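Local coordinates for protein 3,5-epimerase/4-reductase (Arabidopsis thaliana, PDB 4QQR) that catalyses the C3' and C5' epimerisation of dTDP-4-keto-6-deoxyglucose and the NADPH-dependent reduction of the product to dTDP-beta-L-rhamnose, at residues 154-159 and 216-221; 162-167 and 208-213; 109-114 and 202-207; 88-93 and 142-147. All coordinates share one frame; numbering follows the deposited sequence.

All four contacts belong to the Rossmann-fold part of the enzyme. Interactions 2 and 3 are buried and lie next to each other: both rest on helix 200-212, which packs against the neighbouring sheet strands 161-166 and 107-113. Interaction 2 is wholly apolar, built from sulfur and methyl groups, whereas interaction 3 adds a chain of hydroxyl hydrogen bonds to its hydrocarbon packing. Interactions 1 and 4 share helix 143-155 and both touch the second subunit. Interaction 4 is a buried helix-helix contact at the start of that helix; interaction 1 is more open, setting a lysine on an edge-strand isoleucine and a threonine methyl at the backbone oxygen of a glutamate whose carboxylate goes to zinc.

Interaction 1 (154-159 and 216-221); sequences LLKNYE and TGIYNF. With ZN (zinc ion), chain D.
Glu159 and Thr216 lie side by side along the backbone with CA atoms 6.6 Å apart, the same spacing as Lys156 and Gly217, where the turn leaving helix 143-155 passes over the start of strand 217-220. This is a helix-to-sheet junction of the Rossmann fold: the type I turn from Leu155 to Tyr158 redirects the chain toward strand 161-166, and 217-220 is the next strand and the last of the sheet within the chain. No hydrogen bond links the two segments. The side chain of Lys156 crosses that of Ile218 obliquely, and its CE lies 3.9 Å from Ile218 CD1. With CG beside the backbone N (chi1 -81°), the lysine runs extended until chi4, so that CG and CE flank the isoleucine methyl; the bend there keeps Lys156 NZ alongside Ile218 CD1, at 4.0 Å. A long lysine suits this exposed border, its hydrocarbon portion covering the branched, sheet-compatible isoleucine. Ile218 also packs on Arg165 and Glu133.

Gly217 sits in a backbone conformation where a CB would run into the carbonyl oxygen of Thr216, which accounts for the residue type. Thr216 brings its methyl CG2 close to the backbone O of Glu159, not to the carboxylate. Asn157 steadies the turn through a weak bond from ND2 to Leu154 O, beside the backbone bond from Asn157 N to the same oxygen. Glu159 directs its carboxylate away from the strand to a zinc ion that Glu80 of the second subunit also binds; Glu159 OE2 stands 2.5 Å from the zinc.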
loop_
_atom_site.group_PDB
_atom_site.type_symbol
_atom_site.label_atom_id
_atom_site.label_comp_id
_atom_site.label_asym_id
_atom_site.label_seq_id
_atom_site.Cartn_x
_atom_site.Cartn_y
_atom_site.Cartn_z
ATOM N N LEU A 154 -6.319 -2.767 -0.363
ATOM C CA LEU A 154 -6.742 -1.506 -0.970
ATOM C C LEU A 154 -7.760 -1.695 -2.091
ATOM O O LEU A 154 -8.752 -0.962 -2.170
ATOM C CB LEU A 154 -5.534 -0.721 -1.481
ATOM C CG LEU A 154 -4.616 -0.261 -0.355
ATOM C CD1 LEU A 154 -3.289 0.230 -0.898
ATOM C CD2 LEU A 154 -5.327 0.805 0.476
ATOM N N LEU A 155 -7.531 -2.685 -2.947
ATOM C CA LEU A 155 -8.444 -2.933 -4.055
ATOM C C LEU A 155 -9.862 -3.294 -3.597
ATOM O O LEU A 155 -10.809 -3.196 -4.384
ATOM C CB LEU A 155 -7.874 -3.986 -4.994
ATOM C CG LEU A 155 -6.622 -3.529 -5.745
ATOM C CD1 LEU A 155 -6.061 -4.641 -6.627
ATOM C CD2 LEU A 155 -6.918 -2.298 -6.573
ATOM N N LYS A 156 -10.008 -3.690 -2.329
ATOM C CA LYS A 156 -11.327 -3.961 -1.738
ATOM C C LYS A 156 -12.230 -2.723 -1.807
ATOM O O LYS A 156 -13.463 -2.846 -1.771
ATOM C CB LYS A 156 -11.220 -4.383 -0.254
ATOM C CG LYS A 156 -10.865 -5.848 0.041
ATOM C CD LYS A 156 -10.922 -6.097 1.558
ATOM C CE LYS A 156 -10.535 -7.515 1.975
ATOM N NZ LYS A 156 -11.734 -8.405 2.214
ATOM N N ASN A 157 -11.615 -1.540 -1.873
ATOM C CA ASN A 157 -12.360 -0.285 -1.915
ATOM C C ASN A 157 -12.832 0.093 -3.316
ATOM O O ASN A 157 -13.624 1.033 -3.458
ATOM C CB ASN A 157 -11.534 0.863 -1.337
ATOM C CG ASN A 157 -11.063 0.591 0.081
ATOM O OD1 ASN A 157 -11.872 0.503 1.007
ATOM N ND2 ASN A 157 -9.747 0.485 0.265
ATOM N N TYR A 158 -12.344 -0.620 -4.341
ATOM C CA TYR A 158 -12.788 -0.396 -5.726
ATOM C C TYR A 158 -13.796 -1.449 -6.158
ATOM O O TYR A 158 -13.421 -2.530 -6.573
ATOM C CB TYR A 158 -11.615 -0.400 -6.715
ATOM C CG TYR A 158 -10.579 0.649 -6.433
ATOM C CD1 TYR A 158 -10.531 1.822 -7.170
ATOM C CD2 TYR A 158 -9.655 0.476 -5.408
ATOM C CE1 TYR A 158 -9.585 2.794 -6.901
ATOM C CE2 TYR A 158 -8.707 1.439 -5.129
ATOM C CZ TYR A 158 -8.672 2.594 -5.879
ATOM O OH TYR A 158 -7.724 3.552 -5.593
ATOM N N GLU A 159 -15.076 -1.108 -6.099
ATOM C CA GLU A 159 -16.156 -2.056 -6.357
ATOM C C GLU A 159 -16.191 -2.633 -7.760
ATOM O O GLU A 159 -16.979 -3.546 -8.031
ATOM C CB GLU A 159 -17.506 -1.393 -6.078
ATOM C CG GLU A 159 -18.070 -0.683 -7.286
ATOM C CD GLU A 159 -18.737 0.634 -6.945
ATOM O OE1 GLU A 159 -19.529 0.682 -5.975
ATOM O OE2 GLU A 159 -18.454 1.619 -7.660
ATOM N N THR A 216 -17.071 -9.196 -9.287
ATOM C CA THR A 216 -16.221 -8.265 -8.528
ATOM C C THR A 216 -15.918 -8.796 -7.132
ATOM O O THR A 216 -16.497 -9.786 -6.704
ATOM C CB THR A 216 -16.840 -6.840 -8.458
ATOM O OG1 THR A 216 -18.265 -6.933 -8.313
ATOM C CG2 THR A 216 -16.539 -6.071 -9.736
ATOM N N GLY A 217 -15.018 -8.127 -6.422
ATOM C CA GLY A 217 -14.554 -8.599 -5.133
ATOM C C GLY A 217 -13.395 -9.569 -5.307
ATOM O O GLY A 217 -12.777 -9.649 -6.375
ATOM N N ILE A 218 -13.101 -10.314 -4.249
ATOM C CA ILE A 218 -11.988 -11.245 -4.261
ATOM C C ILE A 218 -12.458 -12.663 -4.614
ATOM O O ILE A 218 -13.488 -13.109 -4.123
ATOM C CB ILE A 218 -11.263 -11.238 -2.893
ATOM C CG1 ILE A 218 -10.575 -9.887 -2.672
ATOM C CG2 ILE A 218 -10.244 -12.368 -2.803
ATOM C CD1 ILE A 218 -10.088 -9.646 -1.234
ATOM N N TYR A 219 -11.725 -13.354 -5.484
ATOM C CA TYR A 219 -11.940 -14.787 -5.669
ATOM C C TYR A 219 -10.627 -15.534 -5.522
ATOM O O TYR A 219 -9.641 -15.206 -6.190
ATOM C CB TYR A 219 -12.527 -15.115 -7.043
ATOM C CG TYR A 219 -13.953 -14.687 -7.251
ATOM C CD1 TYR A 219 -14.260 -13.355 -7.512
ATOM C CD2 TYR A 219 -14.997 -15.607 -7.206
ATOM C CE1 TYR A 219 -15.568 -12.940 -7.717
ATOM C CE2 TYR A 219 -16.315 -15.200 -7.407
ATOM C CZ TYR A 219 -16.590 -13.857 -7.664
ATOM O OH TYR A 219 -17.874 -13.400 -7.874
ATOM N N ASN A 220 -10.621 -16.520 -4.628
ATOM C CA ASN A 220 -9.605 -17.558 -4.624
ATOM C C ASN A 220 -9.678 -18.197 -6.005
ATOM O O ASN A 220 -10.761 -18.547 -6.470
ATOM C CB ASN A 220 -9.887 -18.598 -3.522
ATOM C CG ASN A 220 -9.491 -18.117 -2.113
ATOM O OD1 ASN A 220 -8.697 -17.185 -1.938
ATOM N ND2 ASN A 220 -10.035 -18.781 -1.109
ATOM N N PHE A 221 -8.536 -18.319 -6.673
ATOM C CA PHE A 221 -8.517 -18.666 -8.099
ATOM C C PHE A 221 -7.544 -19.820 -8.372
ATOM O O PHE A 221 -6.718 -19.772 -9.281
ATOM C CB PHE A 221 -8.181 -17.424 -8.961
ATOM C CG PHE A 221 -8.780 -17.462 -10.345
ATOM C CD1 PHE A 221 -10.150 -17.498 -10.517
ATOM C CD2 PHE A 221 -7.977 -17.473 -11.468
ATOM C CE1 PHE A 221 -10.709 -17.544 -11.771
ATOM C CE2 PHE A 221 -8.540 -17.519 -12.728
ATOM C CZ PHE A 221 -9.911 -17.553 -12.870
HETATM ZN ZN ZN D . -19.749 3.436 -6.534
#

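Interaction 2 (162-167 and 208-213); sequences CTLRVR and IEMAKR
Met210 sets its terminal methyl against both Cys162 and Leu164, the CE atom lying 4.1 Å from Cys162 SG and 4.3 Å from Leu164 CD1. The contact is a helix-on-sheet interface of the Rossmann fold: helix 200-212 covers one face of strand 161-166. Because alternate residues of a strand point to the same side, Cys162 and Leu164 both face the helix and present a thiol sulfur and a methyl of the branched leucine to one flexible methionine. The methionine side chain is extended up to its sulfur and then bends (chi3 78°), which brings CE closer than SD to the cysteine. A methionine suits this place, since its unbranched, mobile chain can reach down from the helix and fit a surface of mixed shapes.

Around this trio stand further apolar groups. Tyr219 of the adjoining strand packs on both Met210 and Cys162, while Ile109 and Tyr111 of the strand on the other side touch Leu164. The strand itself is held in place by its neighbours: Leu164 N probably bonds to Asn110 O, and the backbone of Thr163 pairs with that of Tyr219. On the opposite face of the sheet Arg165 forms a salt bridge with Glu152. Farther out, at the solvent side of the helix, two charged residues one turn apart meet in a weak salt bridge, with Lys212 NZ 3.5 Å from Glu209 OE2.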
loop_
_atom_site.group_PDB
_atom_site.type_symbol
_atom_site.label_atom_id
_atom_site.label_comp_id
_atom_site.label_asym_id
_atom_site.label_seq_id
_atom_site.Cartn_x
_atom_site.Cartn_y
_atom_site.Cartn_z
ATOM N N CYS A 162 -12.056 -6.984 -9.832
ATOM C CA CYS A 162 -12.179 -8.391 -9.487
ATOM C C CYS A 162 -10.784 -9.010 -9.316
ATOM O O CYS A 162 -10.131 -9.393 -10.287
ATOM C CB CYS A 162 -12.986 -9.133 -10.548
ATOM S SG CYS A 162 -13.233 -10.895 -10.188
ATOM N N THR A 163 -10.338 -9.078 -8.061
ATOM C CA THR A 163 -9.053 -9.662 -7.703
ATOM C C THR A 163 -9.082 -11.192 -7.667
ATOM O O THR A 163 -9.917 -11.806 -6.995
ATOM C CB THR A 163 -8.583 -9.121 -6.364
ATOM O OG1 THR A 163 -8.282 -7.741 -6.527
ATOM C CG2 THR A 163 -7.334 -9.846 -5.876
ATOM N N LEU A 164 -8.154 -11.783 -8.413
ATOM C CA LEU A 164 -8.028 -13.230 -8.547
ATOM C C LEU A 164 -6.729 -13.721 -7.886
ATOM O O LEU A 164 -5.623 -13.297 -8.268
ATOM C CB LEU A 164 -8.070 -13.633 -10.031
ATOM C CG LEU A 164 -9.429 -13.835 -10.729
ATOM C CD1 LEU A 164 -10.501 -13.030 -10.083
ATOM C CD2 LEU A 164 -9.370 -13.479 -12.207
ATOM N N ARG A 165 -6.861 -14.602 -6.891
ATOM C CA ARG A 165 -5.690 -15.161 -6.220
ATOM C C ARG A 165 -5.185 -16.401 -6.956
ATOM O O ARG A 165 -5.698 -17.514 -6.762
ATOM C CB ARG A 165 -5.996 -15.489 -4.761
ATOM C CG ARG A 165 -6.502 -14.308 -3.931
ATOM C CD ARG A 165 -6.518 -14.677 -2.454
ATOM N NE ARG A 165 -6.925 -13.595 -1.562
ATOM C CZ ARG A 165 -7.691 -13.760 -0.484
ATOM N NH1 ARG A 165 -8.152 -14.964 -0.172
ATOM N NH2 ARG A 165 -8.003 -12.717 0.278
ATOM N N VAL A 166 -4.182 -16.197 -7.808
ATOM C CA VAL A 166 -3.532 -17.275 -8.554
ATOM C C VAL A 166 -2.366 -17.798 -7.725
ATOM O O VAL A 166 -1.625 -17.007 -7.141
ATOM C CB VAL A 166 -3.031 -16.763 -9.934
ATOM C CG1 VAL A 166 -1.987 -17.699 -10.549
ATOM C CG2 VAL A 166 -4.198 -16.543 -10.878
ATOM N N ARG A 167 -2.234 -19.122 -7.640
ATOM C CA ARG A 167 -1.103 -19.762 -6.952
ATOM C C ARG A 167 -0.422 -20.743 -7.898
ATOM O O ARG A 167 -1.096 -21.401 -8.697
ATOM C CB ARG A 167 -1.555 -20.534 -5.707
ATOM C CG ARG A 167 -2.091 -19.716 -4.539
ATOM C CD ARG A 167 -1.222 -19.859 -3.295
ATOM N NE ARG A 167 -0.999 -21.246 -2.937
ATOM C CZ ARG A 167 0.013 -21.676 -2.191
ATOM N NH1 ARG A 167 0.906 -20.835 -1.710
ATOM N NH2 ARG A 167 0.130 -22.957 -1.930
ATOM N N ILE A 208 -12.067 -15.082 -18.323
ATOM C CA ILE A 208 -12.750 -14.342 -19.394
ATOM C C ILE A 208 -14.252 -14.270 -19.081
ATOM O O ILE A 208 -14.895 -13.229 -19.288
ATOM C CB ILE A 208 -12.571 -14.970 -20.817
ATOM C CG1 ILE A 208 -11.094 -15.158 -21.209
ATOM C CG2 ILE A 208 -13.288 -14.148 -21.858
ATOM C CD1 ILE A 208 -10.223 -13.959 -21.013
ATOM N N GLU A 209 -14.795 -15.375 -18.567
ATOM C CA GLU A 209 -16.232 -15.492 -18.283
ATOM C C GLU A 209 -16.667 -14.645 -17.090
ATOM O O GLU A 209 -17.812 -14.182 -17.038
ATOM C CB GLU A 209 -16.650 -16.962 -18.062
ATOM C CG GLU A 209 -16.396 -17.855 -19.272
ATOM C CD GLU A 209 -17.175 -17.406 -20.511
ATOM O OE1 GLU A 209 -18.350 -16.972 -20.333
ATOM O OE2 GLU A 209 -16.610 -17.477 -21.643
ATOM N N MET A 210 -15.750 -14.459 -16.137
ATOM C CA MET A 210 -16.021 -13.662 -14.934
ATOM C C MET A 210 -16.207 -12.217 -15.323
ATOM O O MET A 210 -17.128 -11.559 -14.844
ATOM C CB MET A 210 -14.892 -13.805 -13.917
ATOM C CG MET A 210 -14.748 -15.232 -13.387
ATOM S SD MET A 210 -13.522 -15.402 -12.078
ATOM C CE MET A 210 -14.424 -14.751 -10.680
ATOM N N ALA A 211 -15.330 -11.748 -16.212
ATOM C CA ALA A 211 -15.465 -10.447 -16.861
ATOM C C ALA A 211 -16.824 -10.322 -17.554
ATOM O O ALA A 211 -17.562 -9.365 -17.311
ATOM C CB ALA A 211 -14.341 -10.229 -17.857
ATOM N N LYS A 212 -17.156 -11.285 -18.410
ATOM C CA LYS A 212 -18.441 -11.261 -19.094
ATOM C C LYS A 212 -19.620 -11.146 -18.116
ATOM O O LYS A 212 -20.619 -10.511 -18.430
ATOM C CB LYS A 212 -18.595 -12.482 -20.002
ATOM C CG LYS A 212 -17.754 -12.440 -21.299
ATOM C CD LYS A 212 -17.812 -13.785 -22.028
ATOM C CE LYS A 212 -17.321 -13.672 -23.464
ATOM N NZ LYS A 212 -16.933 -15.004 -24.077
ATOM N N ARG A 213 -19.484 -11.727 -16.923
ATOM C CA ARG A 213 -20.553 -11.710 -15.933
ATOM C C ARG A 213 -20.441 -10.534 -14.991
ATOM O O ARG A 213 -21.163 -10.459 -14.003
ATOM C CB ARG A 213 -20.529 -12.981 -15.107
ATOM C CG ARG A 213 -20.747 -14.217 -15.914
ATOM C CD ARG A 213 -20.823 -15.443 -15.016
ATOM N NE ARG A 213 -20.696 -16.667 -15.792
ATOM C CZ ARG A 213 -20.698 -17.891 -15.278
ATOM N NH1 ARG A 213 -20.822 -18.072 -13.965
ATOM N NH2 ARG A 213 -20.570 -18.935 -16.090
#

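Interaction 3 (109-114 and 202-207); sequences INYATG and ELLPIS
Ile109, opposite Ser207, begins a strand-helix contact in the Rossmann fold, where helix 202-207, kinked at Pro205, covers strand 109-113 and runs nearly antiparallel to it, their axes at 153° and 11.5 Å apart. Ile109 contributes lightly, its CD1 lying 4.5 Å from Ser207 O, while it also packs on Cys162 and Leu164. Two residues on, Tyr111 points to the same side and carries most of the contact; by similarity it also takes part in binding NADPH. Its CE1 meets Leu204 CD2 at 3.8 Å, the two side chains crossing at a slant. The hydroxyl Tyr111 OH donates to Ser207 OG at 2.5 Å, a length too uncertain to signal unusual strength, with the serine oxygen in the ring plane. A tyrosine suits this place because it spans the distance to the helix and ends in a donor; a phenylalanine would probably keep the leucine contact but leave Ser207 without its partner from the strand. Chi1 of 75° sets OG between the serine's backbone N and carbonyl carbon, where it meets the tyrosine yet reaches back along the helix: on its donor side, the same Ser207 OG bonds to Leu204 O at 2.8 Å.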
loop_
_atom_site.group_PDB
_atom_site.type_symbol
_atom_site.label_atom_id
_atom_site.label_comp_id
_atom_site.label_asym_id
_atom_site.label_seq_id
_atom_site.Cartn_x
_atom_site.Cartn_y
_atom_site.Cartn_z
ATOM N N ILE A 109 -10.333 -6.940 -14.364
ATOM C CA ILE A 109 -9.927 -8.253 -13.892
ATOM C C ILE A 109 -8.471 -8.176 -13.481
ATOM O O ILE A 109 -7.584 -8.067 -14.328
ATOM C CB ILE A 109 -10.077 -9.296 -14.984
ATOM C CG1 ILE A 109 -11.535 -9.341 -15.463
ATOM C CG2 ILE A 109 -9.607 -10.645 -14.479
ATOM C CD1 ILE A 109 -12.550 -9.792 -14.397
ATOM N N ASN A 110 -8.231 -8.218 -12.178
ATOM C CA ASN A 110 -6.879 -8.127 -11.636
ATOM C C ASN A 110 -6.322 -9.506 -11.200
ATOM O O ASN A 110 -6.739 -10.072 -10.191
ATOM C CB ASN A 110 -6.870 -7.095 -10.499
ATOM C CG ASN A 110 -5.520 -6.953 -9.833
ATOM O OD1 ASN A 110 -4.537 -6.588 -10.468
ATOM N ND2 ASN A 110 -5.481 -7.191 -8.525
ATOM N N TYR A 111 -5.409 -10.043 -12.001
ATOM C CA TYR A 111 -4.684 -11.260 -11.681
ATOM C C TYR A 111 -3.680 -10.982 -10.574
ATOM O O TYR A 111 -2.869 -10.070 -10.668
ATOM C CB TYR A 111 -3.986 -11.784 -12.938
ATOM C CG TYR A 111 -4.980 -12.179 -14.005
ATOM C CD1 TYR A 111 -5.644 -13.407 -13.953
ATOM C CD2 TYR A 111 -5.315 -11.302 -15.024
ATOM C CE1 TYR A 111 -6.570 -13.754 -14.903
ATOM C CE2 TYR A 111 -6.246 -11.643 -15.978
ATOM C CZ TYR A 111 -6.868 -12.867 -15.916
ATOM O OH TYR A 111 -7.788 -13.201 -16.879
ATOM N N ALA A 112 -3.746 -11.760 -9.504
ATOM C CA ALA A 112 -2.934 -11.486 -8.323
ATOM C C ALA A 112 -2.565 -12.806 -7.672
ATOM O O ALA A 112 -2.640 -13.846 -8.319
ATOM C CB ALA A 112 -3.680 -10.565 -7.342
ATOM N N THR A 113 -2.202 -12.769 -6.392
ATOM C CA THR A 113 -1.558 -13.916 -5.759
ATOM C C THR A 113 -2.271 -14.467 -4.530
ATOM O O THR A 113 -2.857 -13.721 -3.743
ATOM C CB THR A 113 -0.112 -13.578 -5.356
ATOM O OG1 THR A 113 0.524 -14.760 -4.856
ATOM C CG2 THR A 113 -0.085 -12.470 -4.289
ATOM N N GLY A 114 -2.200 -15.784 -4.364
ATOM C CA GLY A 114 -2.755 -16.410 -3.184
ATOM C C GLY A 114 -1.644 -16.757 -2.226
ATOM O O GLY A 114 -1.883 -17.230 -1.112
ATOM N N GLU A 202 -7.372 -24.383 -17.778
ATOM C CA GLU A 202 -8.779 -24.410 -17.374
ATOM C C GLU A 202 -9.267 -23.062 -16.816
ATOM O O GLU A 202 -10.352 -22.597 -17.168
ATOM C CB GLU A 202 -9.032 -25.509 -16.348
ATOM C CG GLU A 202 -10.471 -25.545 -15.867
ATOM C CD GLU A 202 -10.692 -26.585 -14.780
ATOM O OE1 GLU A 202 -9.682 -27.058 -14.211
ATOM O OE2 GLU A 202 -11.862 -26.935 -14.498
ATOM N N LEU A 203 -8.448 -22.446 -15.962
ATOM C CA LEU A 203 -8.869 -21.288 -15.181
ATOM C C LEU A 203 -8.860 -19.962 -15.957
ATOM O O LEU A 203 -9.722 -19.097 -15.741
ATOM C CB LEU A 203 -8.030 -21.163 -13.906
ATOM C CG LEU A 203 -8.643 -21.684 -12.602
ATOM C CD1 LEU A 203 -10.078 -21.194 -12.475
ATOM C CD2 LEU A 203 -8.587 -23.182 -12.548
ATOM N N LEU A 204 -7.903 -19.802 -16.867
ATOM C CA LEU A 204 -7.866 -18.593 -17.687
ATOM C C LEU A 204 -9.112 -18.383 -18.549
ATOM O O LEU A 204 -9.623 -17.273 -18.630
ATOM C CB LEU A 204 -6.584 -18.492 -18.517
ATOM C CG LEU A 204 -5.375 -18.043 -17.699
ATOM C CD1 LEU A 204 -4.200 -17.641 -18.581
ATOM C CD2 LEU A 204 -5.780 -16.898 -16.789
ATOM N N PRO A 205 -9.611 -19.442 -19.190
ATOM C CA PRO A 205 -10.906 -19.242 -19.855
ATOM C C PRO A 205 -12.017 -18.743 -18.918
ATOM O O PRO A 205 -12.739 -17.812 -19.277
ATOM C CB PRO A 205 -11.220 -20.635 -20.406
ATOM C CG PRO A 205 -9.868 -21.192 -20.690
ATOM C CD PRO A 205 -8.988 -20.720 -19.578
ATOM N N ILE A 206 -12.129 -19.350 -17.737
ATOM C CA ILE A 206 -13.105 -18.955 -16.718
ATOM C C ILE A 206 -12.991 -17.478 -16.349
ATOM O O ILE A 206 -13.988 -16.799 -16.142
ATOM C CB ILE A 206 -12.945 -19.838 -15.445
ATOM C CG1 ILE A 206 -13.567 -21.228 -15.684
ATOM C CG2 ILE A 206 -13.523 -19.140 -14.194
ATOM C CD1 ILE A 206 -13.117 -22.303 -14.719
ATOM N N SER A 207 -11.768 -16.971 -16.285
ATOM C CA SER A 207 -11.582 -15.562 -15.969
ATOM C C SER A 207 -12.162 -14.666 -17.060
ATOM O O SER A 207 -12.707 -13.606 -16.749
ATOM C CB SER A 207 -10.117 -15.222 -15.646
ATOM O OG SER A 207 -9.310 -15.192 -16.799
#

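Interaction 4 (88-93 and 142-147); sequences RTNVAG and SFYSKT
Tyr144 and Thr147 stand in the Tyr-x-x-x-Lys motif of the short-chain dehydrogenase/reductase superfamily, completed by Lys148, where helix 143-155 packs against helix 80-103. Val91 and Thr147 form the closest contact, their CG2 methyls 3.5 Å apart and their side chains crossing at about a right angle. Both residues are beta-branched and compact, which lets the helices come near: the CA atoms of this pair are 7.7 Å apart.

Thr147 turns its hydroxyl the other way. With CG2 anti to its own backbone N and OG1 beside that N (chi1 -59°), OG1 donates to Phe143 O at 2.8 Å, from 42° above the carbonyl plane. Thr147 OG1 also lies 3.3 Å above the plane of the Phe143 ring, toward its rim. Phe143 O thus accepts twice, from Thr147 N as well. With an alanine here, Val91 CG2 is likely to lose its methyl neighbour and Phe143 O its hydroxyl donor. Next to Val91, the side chain of Asn90 comes loosely near the hydroxyl end of Tyr144, which lies about a turn before Thr147. Tyr144 reaches Val70, an NADPH-site residue by similarity.

On helix 80-103, Val91 and Ala92 also pack against Leu95 and Ala92 of the second subunit, consistent with the helical dimer interface common in this superfamily. Methyl groups thus meet between the helices while the threonine hydroxyl is satisfied within its own helix, so the buried packing costs no unpaired OG1.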
loop_
_atom_site.group_PDB
_atom_site.type_symbol
_atom_site.label_atom_id
_atom_site.label_comp_id
_atom_site.label_asym_id
_atom_site.label_seq_id
_atom_site.Cartn_x
_atom_site.Cartn_y
_atom_site.Cartn_z
ATOM N N ARG A 88 6.152 0.739 -7.894
ATOM C CA ARG A 88 5.732 1.641 -8.958
ATOM C C ARG A 88 4.701 0.996 -9.877
ATOM O O ARG A 88 3.748 1.645 -10.304
ATOM C CB ARG A 88 6.940 2.108 -9.769
ATOM C CG ARG A 88 6.587 2.984 -10.960
ATOM C CD ARG A 88 7.686 2.949 -12.007
ATOM N NE ARG A 88 8.894 2.304 -11.502
ATOM C CZ ARG A 88 10.126 2.752 -11.715
ATOM N NH1 ARG A 88 10.317 3.854 -12.428
ATOM N NH2 ARG A 88 11.167 2.101 -11.216
ATOM N N THR A 89 4.894 -0.283 -10.180
ATOM C CA THR A 89 3.995 -0.988 -11.066
ATOM C C THR A 89 2.882 -1.764 -10.360
ATOM O O THR A 89 1.740 -1.731 -10.810
ATOM C CB THR A 89 4.745 -1.872 -12.114
ATOM O OG1 THR A 89 3.867 -2.900 -12.598
ATOM C CG2 THR A 89 5.929 -2.533 -11.520
ATOM N N ASN A 90 3.189 -2.450 -9.263
ATOM C CA ASN A 90 2.191 -3.324 -8.625
ATOM C C ASN A 90 1.357 -2.610 -7.571
ATOM O O ASN A 90 0.271 -3.061 -7.222
ATOM C CB ASN A 90 2.854 -4.547 -7.982
ATOM C CG ASN A 90 3.407 -5.527 -8.999
ATOM O OD1 ASN A 90 3.720 -5.163 -10.136
ATOM N ND2 ASN A 90 3.521 -6.787 -8.595
ATOM N N VAL A 91 1.895 -1.519 -7.041
ATOM C CA VAL A 91 1.141 -0.668 -6.154
ATOM C C VAL A 91 0.590 0.537 -6.925
ATOM O O VAL A 91 -0.589 0.556 -7.278
ATOM C CB VAL A 91 1.970 -0.237 -4.916
ATOM C CG1 VAL A 91 1.134 0.593 -3.991
ATOM C CG2 VAL A 91 2.461 -1.452 -4.161
ATOM N N ALA A 92 1.431 1.525 -7.217
ATOM C CA ALA A 92 0.914 2.800 -7.751
ATOM C C ALA A 92 0.254 2.635 -9.102
ATOM O O ALA A 92 -0.757 3.269 -9.379
ATOM C CB ALA A 92 2.002 3.913 -7.797
ATOM N N GLY A 93 0.826 1.782 -9.939
ATOM C CA GLY A 93 0.260 1.548 -11.250
ATOM C C GLY A 93 -1.050 0.775 -11.234
ATOM O O GLY A 93 -1.984 1.138 -11.947
ATOM N N SER A 142 7.882 -11.446 4.242
ATOM C CA SER A 142 8.677 -10.949 3.117
ATOM C C SER A 142 8.043 -9.737 2.409
ATOM O O SER A 142 6.821 -9.550 2.428
ATOM C CB SER A 142 8.976 -12.077 2.115
ATOM O OG SER A 142 7.966 -12.192 1.115
ATOM N N PHE A 143 8.889 -8.921 1.789
ATOM C CA PHE A 143 8.443 -7.710 1.089
ATOM C C PHE A 143 7.361 -7.960 0.037
ATOM O O PHE A 143 6.308 -7.315 0.043
ATOM C CB PHE A 143 9.624 -7.003 0.428
ATOM C CG PHE A 143 9.217 -5.946 -0.560
ATOM C CD1 PHE A 143 8.869 -4.666 -0.122
ATOM C CD2 PHE A 143 9.168 -6.231 -1.933
ATOM C CE1 PHE A 143 8.488 -3.690 -1.026
ATOM C CE2 PHE A 143 8.794 -5.259 -2.846
ATOM C CZ PHE A 143 8.455 -3.980 -2.392
ATOM N N TYR A 144 7.638 -8.879 -0.875
ATOM C CA TYR A 144 6.689 -9.178 -1.928
ATOM C C TYR A 144 5.327 -9.512 -1.323
ATOM O O TYR A 144 4.301 -8.981 -1.738
ATOM C CB TYR A 144 7.189 -10.323 -2.826
ATOM C CG TYR A 144 6.343 -10.456 -4.064
ATOM C CD1 TYR A 144 6.413 -9.502 -5.064
ATOM C CD2 TYR A 144 5.441 -11.502 -4.211
ATOM C CE1 TYR A 144 5.628 -9.591 -6.184
ATOM C CE2 TYR A 144 4.645 -11.604 -5.330
ATOM C CZ TYR A 144 4.738 -10.639 -6.316
ATOM O OH TYR A 144 3.959 -10.710 -7.453
ATOM N N SER A 145 5.343 -10.365 -0.305
ATOM C CA SER A 145 4.127 -10.826 0.359
ATOM C C SER A 145 3.329 -9.712 1.043
ATOM O O SER A 145 2.104 -9.640 0.927
ATOM C CB SER A 145 4.485 -11.888 1.386
ATOM O OG SER A 145 3.520 -12.906 1.333
ATOM N N LYS A 146 4.032 -8.855 1.773
ATOM C CA LYS A 146 3.379 -7.773 2.482
ATOM C C LYS A 146 2.786 -6.809 1.454
ATOM O O LYS A 146 1.660 -6.329 1.606
ATOM C CB LYS A 146 4.384 -7.067 3.391
ATOM C CG LYS A 146 3.775 -6.417 4.624
ATOM C CD LYS A 146 4.852 -5.747 5.484
ATOM C CE LYS A 146 6.132 -6.596 5.536
ATOM N NZ LYS A 146 6.548 -6.906 6.925
ATOM N N THR A 147 3.541 -6.567 0.387
ATOM C CA THR A 147 3.135 -5.613 -0.638
ATOM C C THR A 147 1.875 -6.051 -1.389
ATOM O O THR A 147 0.932 -5.257 -1.562
ATOM C CB THR A 147 4.282 -5.329 -1.618
ATOM O OG1 THR A 147 5.406 -4.815 -0.891
ATOM C CG2 THR A 147 3.863 -4.310 -2.645
#